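Local coordinates for protein NADPH-dependent aldehyde reductase YqhD (Escherichia coli, PDB 4QGS) that reduces a broad range of short-chain aldehydes to alcohols with NADPH, using one catalytic zinc ion per subunit, at residues L284-I298 against V350-S363. Residues are numbered along the deposited sequence; the frame is centred on the assembly and turned at random.
Sequences LTAMHGLDHAQTLAI and VPTHLSDYGLDGSS. With ZN (zinc ion), chain B.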
ATOM      1  N   LEU A 284       1.787  10.112 -12.819  1.00 15.35           N
ATOM      2  CA  LEU A 284       3.234  10.141 -13.076  1.00 14.05           C
ATOM      3  C   LEU A 284       3.793   8.730 -13.296  1.00 16.64           C
ATOM      4  O   LEU A 284       4.665   8.523 -14.141  1.00 17.70           O
ATOM      5  CB  LEU A 284       3.983  10.837 -11.927  1.00 14.84           C
ATOM      6  CG  LEU A 284       3.648  12.337 -11.772  1.00 14.71           C
ATOM      7  CD1 LEU A 284       4.295  12.906 -10.510  1.00 14.49           C
ATOM      8  CD2 LEU A 284       4.140  13.128 -13.010  1.00 16.06           C
ATOM      9  N   THR A 285       3.292   7.760 -12.537  1.00 16.62           N
ATOM     10  CA  THR A 285       3.727   6.382 -12.737  1.00 15.22           C
ATOM     11  C   THR A 285       3.238   5.861 -14.089  1.00 17.87           C
ATOM     12  O   THR A 285       4.011   5.274 -14.863  1.00 15.83           O
ATOM     13  CB  THR A 285       3.224   5.443 -11.611  1.00 17.16           C
ATOM     14  OG1 THR A 285       3.852   5.803 -10.372  1.00 14.68           O
ATOM     15  CG2 THR A 285       3.581   3.986 -11.968  1.00 17.92           C
ATOM     16  N   ALA A 286       1.964   6.100 -14.387  1.00 17.30           N
ATOM     17  CA  ALA A 286       1.356   5.612 -15.622  1.00 17.42           C
ATOM     18  C   ALA A 286       2.052   6.179 -16.851  1.00 22.58           C
ATOM     19  O   ALA A 286       2.308   5.467 -17.826  1.00 21.50           O
ATOM     20  CB  ALA A 286      -0.132   5.958 -15.660  1.00 18.89           C
ATOM     21  N   MET A 287       2.382   7.461 -16.794  1.00 18.61           N
ATOM     22  CA  MET A 287       2.944   8.127 -17.969  1.00 18.57           C
ATOM     23  C   MET A 287       4.461   8.042 -18.089  1.00 21.40           C
ATOM     24  O   MET A 287       4.988   7.941 -19.205  1.00 20.28           O
ATOM     25  CB  MET A 287       2.527   9.596 -17.990  1.00 18.95           C
ATOM     26  CG  MET A 287       2.929  10.288 -19.282  1.00 22.61           C
ATOM     27  SD  MET A 287       2.211  11.928 -19.413  1.00 25.68           S
ATOM     28  CE  MET A 287       0.460  11.538 -19.530  1.00 18.59           C
ATOM     29  N   HIS A 288       5.163   8.094 -16.957  1.00 16.77           N
ATOM     30  CA  HIS A 288       6.616   8.205 -16.970  1.00 17.27           C
ATOM     31  C   HIS A 288       7.325   7.032 -16.290  1.00 14.86           C
ATOM     32  O   HIS A 288       8.544   6.981 -16.298  1.00 17.17           O
ATOM     33  CB  HIS A 288       7.068   9.522 -16.308  1.00 17.16           C
ATOM     34  CG  HIS A 288       6.554  10.753 -16.996  1.00 20.07           C
ATOM     35  ND1 HIS A 288       6.870  11.064 -18.304  1.00 17.73           N
ATOM     36  CD2 HIS A 288       5.750  11.751 -16.557  1.00 19.13           C
ATOM     37  CE1 HIS A 288       6.264  12.189 -18.646  1.00 19.44           C
ATOM     38  NE2 HIS A 288       5.587  12.631 -17.602  1.00 19.90           N
ATOM     39  N   GLY A 289       6.570   6.109 -15.698  1.00 17.60           N
ATOM     40  CA  GLY A 289       7.177   4.913 -15.112  1.00 18.91           C
ATOM     41  C   GLY A 289       7.910   5.083 -13.789  1.00 18.43           C
ATOM     42  O   GLY A 289       8.648   4.191 -13.363  1.00 17.55           O
ATOM     43  N   LEU A 290       7.711   6.217 -13.122  1.00 16.38           N
ATOM     44  CA  LEU A 290       8.342   6.452 -11.836  1.00 15.61           C
ATOM     45  C   LEU A 290       7.799   5.470 -10.793  1.00 16.13           C
ATOM     46  O   LEU A 290       6.657   5.054 -10.898  1.00 14.39           O
ATOM     47  CB  LEU A 290       8.101   7.889 -11.360  1.00 15.12           C
ATOM     48  CG  LEU A 290       8.589   9.048 -12.246  1.00 22.93           C
ATOM     49  CD1 LEU A 290       8.469  10.362 -11.477  1.00 20.03           C
ATOM     50  CD2 LEU A 290      10.004   8.858 -12.733  1.00 21.25           C
ATOM     51  N   ASP A 291       8.631   5.081  -9.823  1.00 15.60           N
ATOM     52  CA  ASP A 291       8.158   4.251  -8.708  1.00 17.11           C
ATOM     53  C   ASP A 291       6.992   4.937  -8.016  1.00 18.90           C
ATOM     54  O   ASP A 291       6.983   6.163  -7.906  1.00 18.21           O
ATOM     55  CB  ASP A 291       9.257   4.000  -7.660  1.00 16.20           C
ATOM     56  CG  ASP A 291      10.411   3.174  -8.186  1.00 22.09           C
ATOM     57  OD1 ASP A 291      10.280   2.582  -9.276  1.00 22.64           O
ATOM     58  OD2 ASP A 291      11.444   3.104  -7.486  1.00 18.88           O
ATOM     59  N   HIS A 292       6.029   4.151  -7.526  1.00 14.84           N
ATOM     60  CA  HIS A 292       4.903   4.698  -6.749  1.00 14.45           C
ATOM     61  C   HIS A 292       5.360   5.732  -5.724  1.00 15.89           C
ATOM     62  O   HIS A 292       4.879   6.877  -5.718  1.00 15.41           O
ATOM     63  CB  HIS A 292       4.151   3.556  -6.056  1.00 15.50           C
ATOM     64  CG  HIS A 292       3.003   4.000  -5.186  1.00 15.32           C
ATOM     65  ND1 HIS A 292       1.992   4.813  -5.641  1.00 17.60           N
ATOM     66  CD2 HIS A 292       2.713   3.712  -3.893  1.00 18.03           C
ATOM     67  CE1 HIS A 292       1.123   5.019  -4.657  1.00 18.14           C
ATOM     68  NE2 HIS A 292       1.539   4.362  -3.589  1.00 16.16           N
ATOM     69  N   ALA A 293       6.307   5.351  -4.879  1.00 15.84           N
ATOM     70  CA  ALA A 293       6.730   6.227  -3.788  1.00 16.71           C
ATOM     71  C   ALA A 293       7.438   7.483  -4.277  1.00 15.09           C
ATOM     72  O   ALA A 293       7.346   8.530  -3.635  1.00 15.48           O
ATOM     73  CB  ALA A 293       7.633   5.471  -2.820  1.00 17.02           C
ATOM     74  N   GLN A 294       8.154   7.383  -5.402  1.00 13.99           N
ATOM     75  CA  GLN A 294       8.796   8.568  -5.976  1.00 13.64           C
ATOM     76  C   GLN A 294       7.744   9.595  -6.371  1.00 13.99           C
ATOM     77  O   GLN A 294       7.919  10.794  -6.140  1.00 14.96           O
ATOM     78  CB  GLN A 294       9.657   8.190  -7.199  1.00 14.62           C
ATOM     79  CG  GLN A 294      10.840   7.319  -6.846  1.00 17.90           C
ATOM     80  CD  GLN A 294      11.529   6.733  -8.080  1.00 17.30           C
ATOM     81  OE1 GLN A 294      10.947   6.673  -9.169  1.00 19.28           O
ATOM     82  NE2 GLN A 294      12.770   6.282  -7.903  1.00 23.51           N
ATOM     83  N   THR A 295       6.637   9.134  -6.939  1.00 14.21           N
ATOM     84  CA  THR A 295       5.603  10.084  -7.355  1.00 13.54           C
ATOM     85  C   THR A 295       4.978  10.768  -6.136  1.00 16.21           C
ATOM     86  O   THR A 295       4.585  11.938  -6.211  1.00 15.90           O
ATOM     87  CB  THR A 295       4.496   9.418  -8.187  1.00 13.27           C
ATOM     88  OG1 THR A 295       3.677   8.592  -7.343  1.00 15.84           O
ATOM     89  CG2 THR A 295       5.116   8.584  -9.332  1.00 13.64           C
ATOM     90  N   LEU A 296       4.889  10.049  -5.018  1.00 14.37           N
ATOM     91  CA  LEU A 296       4.328  10.634  -3.795  1.00 13.29           C
ATOM     92  C   LEU A 296       5.260  11.675  -3.185  1.00 14.84           C
ATOM     93  O   LEU A 296       4.808  12.707  -2.677  1.00 15.45           O
ATOM     94  CB  LEU A 296       4.021   9.537  -2.753  1.00 13.39           C
ATOM     95  CG  LEU A 296       3.135   8.378  -3.218  1.00 15.16           C
ATOM     96  CD1 LEU A 296       2.946   7.340  -2.079  1.00 14.78           C
ATOM     97  CD2 LEU A 296       1.784   8.846  -3.744  1.00 15.14           C
ATOM     98  N   ALA A 297       6.557  11.392  -3.207  1.00 13.88           N
ATOM     99  CA  ALA A 297       7.545  12.299  -2.642  1.00 15.18           C
ATOM    100  C   ALA A 297       7.582  13.599  -3.437  1.00 15.21           C
ATOM    101  O   ALA A 297       7.816  14.673  -2.882  1.00 16.70           O
ATOM    102  CB  ALA A 297       8.914  11.650  -2.627  1.00 14.38           C
ATOM    103  N   ILE A 298       7.340  13.496  -4.740  1.00 14.42           N
ATOM    104  CA  ILE A 298       7.271  14.682  -5.575  1.00 15.74           C
ATOM    105  C   ILE A 298       6.007  15.502  -5.280  1.00 17.13           C
ATOM    106  O   ILE A 298       6.073  16.708  -5.029  1.00 17.36           O
ATOM    107  CB  ILE A 298       7.286  14.317  -7.087  1.00 14.03           C
ATOM    108  CG1 ILE A 298       8.636  13.699  -7.495  1.00 14.95           C
ATOM    109  CG2 ILE A 298       6.971  15.543  -7.953  1.00 15.32           C
ATOM    110  CD1 ILE A 298       8.555  12.937  -8.783  1.00 16.70           C
ATOM    111  N   VAL A 350      15.035   9.489  -1.947  1.00 15.09           N
ATOM    112  CA  VAL A 350      13.867   9.655  -2.812  1.00 18.55           C
ATOM    113  C   VAL A 350      13.644  11.132  -3.154  1.00 19.06           C
ATOM    114  O   VAL A 350      13.019  11.862  -2.389  1.00 19.80           O
ATOM    115  CB  VAL A 350      12.564   9.105  -2.166  1.00 16.78           C
ATOM    116  CG1 VAL A 350      11.446   9.055  -3.206  1.00 19.31           C
ATOM    117  CG2 VAL A 350      12.802   7.717  -1.556  1.00 18.59           C
ATOM    118  N   PRO A 351      14.171  11.577  -4.301  1.00 18.90           N
ATOM    119  CA  PRO A 351      14.102  12.983  -4.723  1.00 19.85           C
ATOM    120  C   PRO A 351      12.684  13.512  -4.879  1.00 18.82           C
ATOM    121  O   PRO A 351      11.767  12.756  -5.212  1.00 21.02           O
ATOM    122  CB  PRO A 351      14.822  12.975  -6.085  1.00 18.70           C
ATOM    123  CG  PRO A 351      15.730  11.815  -6.017  1.00 22.74           C
ATOM    124  CD  PRO A 351      15.001  10.769  -5.212  1.00 19.37           C
ATOM    125  N   THR A 352      12.508  14.812  -4.681  1.00 16.79           N
ATOM    126  CA  THR A 352      11.159  15.370  -4.606  1.00 16.14           C
ATOM    127  C   THR A 352      10.783  16.393  -5.681  1.00 19.20           C
ATOM    128  O   THR A 352       9.771  17.052  -5.558  1.00 18.02           O
ATOM    129  CB  THR A 352      10.936  16.028  -3.231  1.00 20.96           C
ATOM    130  OG1 THR A 352      11.853  17.116  -3.075  1.00 20.91           O
ATOM    131  CG2 THR A 352      11.150  15.010  -2.100  1.00 21.90           C
ATOM    132  N   HIS A 353      11.576  16.520  -6.746  1.00 19.30           N
ATOM    133  CA  HIS A 353      11.205  17.389  -7.860  1.00 17.67           C
ATOM    134  C   HIS A 353      11.211  16.620  -9.184  1.00 17.40           C
ATOM    135  O   HIS A 353      12.015  15.700  -9.363  1.00 17.09           O
ATOM    136  CB  HIS A 353      12.160  18.596  -7.956  1.00 18.82           C
ATOM    137  CG  HIS A 353      12.122  19.502  -6.760  1.00 22.56           C
ATOM    138  ND1 HIS A 353      13.001  19.382  -5.705  1.00 28.31           N
ATOM    139  CD2 HIS A 353      11.306  20.538  -6.451  1.00 29.79           C
ATOM    140  CE1 HIS A 353      12.727  20.301  -4.797  1.00 26.37           C
ATOM    141  NE2 HIS A 353      11.703  21.018  -5.226  1.00 29.04           N
ATOM    142  N   LEU A 354      10.322  17.002 -10.102  1.00 16.37           N
ATOM    143  CA  LEU A 354      10.247  16.358 -11.414  1.00 17.56           C
ATOM    144  C   LEU A 354      11.601  16.418 -12.108  1.00 17.17           C
ATOM    145  O   LEU A 354      12.027  15.448 -12.724  1.00 17.47           O
ATOM    146  CB  LEU A 354       9.174  17.008 -12.293  1.00 15.51           C
ATOM    147  CG  LEU A 354       7.737  16.755 -11.829  1.00 16.26           C
ATOM    148  CD1 LEU A 354       6.754  17.630 -12.611  1.00 15.88           C
ATOM    149  CD2 LEU A 354       7.392  15.295 -12.015  1.00 19.00           C
ATOM    150  N   SER A 355      12.294  17.540 -11.962  1.00 18.92           N
ATOM    151  CA  SER A 355      13.581  17.701 -12.643  1.00 17.78           C
ATOM    152  C   SER A 355      14.639  16.684 -12.180  1.00 21.85           C
ATOM    153  O   SER A 355      15.541  16.336 -12.944  1.00 19.53           O
ATOM    154  CB  SER A 355      14.101  19.123 -12.453  1.00 21.09           C
ATOM    155  OG  SER A 355      14.345  19.409 -11.095  1.00 23.89           O
ATOM    156  N   ASP A 356      14.524  16.193 -10.947  1.00 20.04           N
ATOM    157  CA  ASP A 356      15.437  15.157 -10.443  1.00 16.76           C
ATOM    158  C   ASP A 356      15.321  13.855 -11.229  1.00 18.01           C
ATOM    159  O   ASP A 356      16.225  13.024 -11.190  1.00 21.15           O
ATOM    160  CB  ASP A 356      15.164  14.856  -8.966  1.00 19.20           C
ATOM    161  CG  ASP A 356      15.390  16.048  -8.072  1.00 23.15           C
ATOM    162  OD1 ASP A 356      16.389  16.768  -8.279  1.00 29.78           O
ATOM    163  OD2 ASP A 356      14.571  16.260  -7.157  1.00 22.95           O
ATOM    164  N   TYR A 357      14.197  13.678 -11.916  1.00 15.19           N
ATOM    165  CA  TYR A 357      13.925  12.475 -12.696  1.00 19.86           C
ATOM    166  C   TYR A 357      13.990  12.725 -14.199  1.00 20.62           C
ATOM    167  O   TYR A 357      13.588  11.880 -14.999  1.00 19.91           O
ATOM    168  CB  TYR A 357      12.558  11.901 -12.321  1.00 19.56           C
ATOM    169  CG  TYR A 357      12.447  11.548 -10.850  1.00 18.50           C
ATOM    170  CD1 TYR A 357      12.744  10.268 -10.394  1.00 19.31           C
ATOM    171  CD2 TYR A 357      12.047  12.499  -9.918  1.00 17.32           C
ATOM    172  CE1 TYR A 357      12.639   9.939  -9.043  1.00 19.50           C
ATOM    173  CE2 TYR A 357      11.949  12.191  -8.571  1.00 20.83           C
ATOM    174  CZ  TYR A 357      12.241  10.907  -8.134  1.00 21.85           C
ATOM    175  OH  TYR A 357      12.139  10.588  -6.792  1.00 21.44           O
ATOM    176  N   GLY A 358      14.510  13.886 -14.573  1.00 19.19           N
ATOM    177  CA  GLY A 358      14.656  14.242 -15.976  1.00 18.20           C
ATOM    178  C   GLY A 358      13.394  14.736 -16.662  1.00 18.97           C
ATOM    179  O   GLY A 358      13.325  14.806 -17.885  1.00 19.76           O
ATOM    180  N   LEU A 359      12.390  15.097 -15.867  1.00 18.05           N
ATOM    181  CA  LEU A 359      11.107  15.556 -16.380  1.00 16.49           C
ATOM    182  C   LEU A 359      11.036  17.063 -16.212  1.00 18.52           C
ATOM    183  O   LEU A 359      11.147  17.558 -15.089  1.00 18.19           O
ATOM    184  CB  LEU A 359       9.955  14.871 -15.624  1.00 16.28           C
ATOM    185  CG  LEU A 359       9.971  13.343 -15.733  1.00 19.25           C
ATOM    186  CD1 LEU A 359       9.000  12.719 -14.752  1.00 18.94           C
ATOM    187  CD2 LEU A 359       9.643  12.918 -17.165  1.00 18.76           C
ATOM    188  N   ASP A 360      10.846  17.791 -17.312  1.00 18.29           N
ATOM    189  CA  ASP A 360      10.890  19.247 -17.258  1.00 20.48           C
ATOM    190  C   ASP A 360       9.524  19.910 -17.063  1.00 23.05           C
ATOM    191  O   ASP A 360       9.447  21.134 -17.011  1.00 23.77           O
ATOM    192  CB  ASP A 360      11.548  19.828 -18.526  1.00 22.39           C
ATOM    193  CG  ASP A 360      10.775  19.519 -19.808  1.00 25.05           C
ATOM    194  OD1 ASP A 360       9.711  18.877 -19.761  1.00 18.63           O
ATOM    195  OD2 ASP A 360      11.236  19.947 -20.893  1.00 25.87           O
ATOM    196  N   GLY A 361       8.459  19.118 -16.947  1.00 19.14           N
ATOM    197  CA  GLY A 361       7.120  19.674 -16.811  1.00 20.61           C
ATOM    198  C   GLY A 361       6.341  19.845 -18.111  1.00 18.73           C
ATOM    199  O   GLY A 361       5.163  20.193 -18.089  1.00 18.68           O
ATOM    200  N   SER A 362       6.987  19.596 -19.253  1.00 17.39           N
ATOM    201  CA  SER A 362       6.289  19.686 -20.521  1.00 17.93           C
ATOM    202  C   SER A 362       5.189  18.632 -20.642  1.00 19.07           C
ATOM    203  O   SER A 362       4.295  18.769 -21.468  1.00 18.76           O
ATOM    204  CB  SER A 362       7.276  19.569 -21.693  1.00 19.47           C
ATOM    205  OG  SER A 362       7.987  18.341 -21.661  1.00 19.39           O
ATOM    206  N   SER A 363       5.224  17.597 -19.801  1.00 16.28           N
ATOM    207  CA  SER A 363       4.182  16.575 -19.862  1.00 17.30           C
ATOM    208  C   SER A 363       2.912  16.951 -19.083  1.00 18.64           C
ATOM    209  O   SER A 363       1.917  16.228 -19.106  1.00 18.00           O
ATOM    210  CB  SER A 363       4.735  15.230 -19.347  1.00 17.58           C
ATOM    211  OG  SER A 363       4.988  15.266 -17.949  1.00 17.40           O
TER
HETATM  212 ZN    ZN B 401       0.537   4.088  -1.767  1.00 22.30          ZN
HETATM  213  O   HOH W   1       7.728  18.907  -5.326  1.00 21.83           O
HETATM  214  O   HOH W   2      -1.061   3.125  -2.720  1.00 26.32           O
HETATM  215  O   HOH W   3       0.967   1.983  -1.648  1.00 27.91           O
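Tyr357 lies against Leu290, Gln294 and Ile298, and this apolar packing makes up much of the contact. Leu290 CD1 sits over one ring face, offset toward the rim. Ile298 CD1 comes in obliquely at CE2, 3.5 Å away. At the CE1 side of the ring, Gln294 CD approaches obliquely, 3.5 Å from Tyr357 CE1, with the amide turned 57° from the ring plane. Farther along, Leu354 CD2 touches Leu284 CD2 and Ile298 CG2, and Val350 CG1 rests on Ala297 CB at 3.7 Å. Leu359 CD2 makes a CH-pi contact over the His288 ring, 3.7 Å from its centroid; Met287 CG covers the opposite face.

One direct hydrogen bond crosses between 284-298 and 350-363: His288 NE2 to Ser363 OG, 2.7 Å. Ser363 OG lies between its backbone N and carbonyl carbon (chi1 69°), which brings it to the edge of the imidazole. A water donates to both Ile298 O and Thr352 O, and Ile298 CA-H also points at Thr352 O.

Tyr357 OH donates to Pro351 O at 2.7 Å, closing the loop on itself. Replacing Tyr357 by alanine would probably open a gap beside Leu290, Gln294 and Ile298 and leave Pro351 O without the hydroxyl that donates to it. Gln294 OE1 accepts from Asp291 N, one residue before the zinc ligand His292, which binds the metal with Asp205, His209 and His278. The loop after helix 330-347 thus packs, mainly through apolar groups, on helices 276-288 and 292-306 and the turn between them, with the His288-Ser363 bond and one bridging water as polar links.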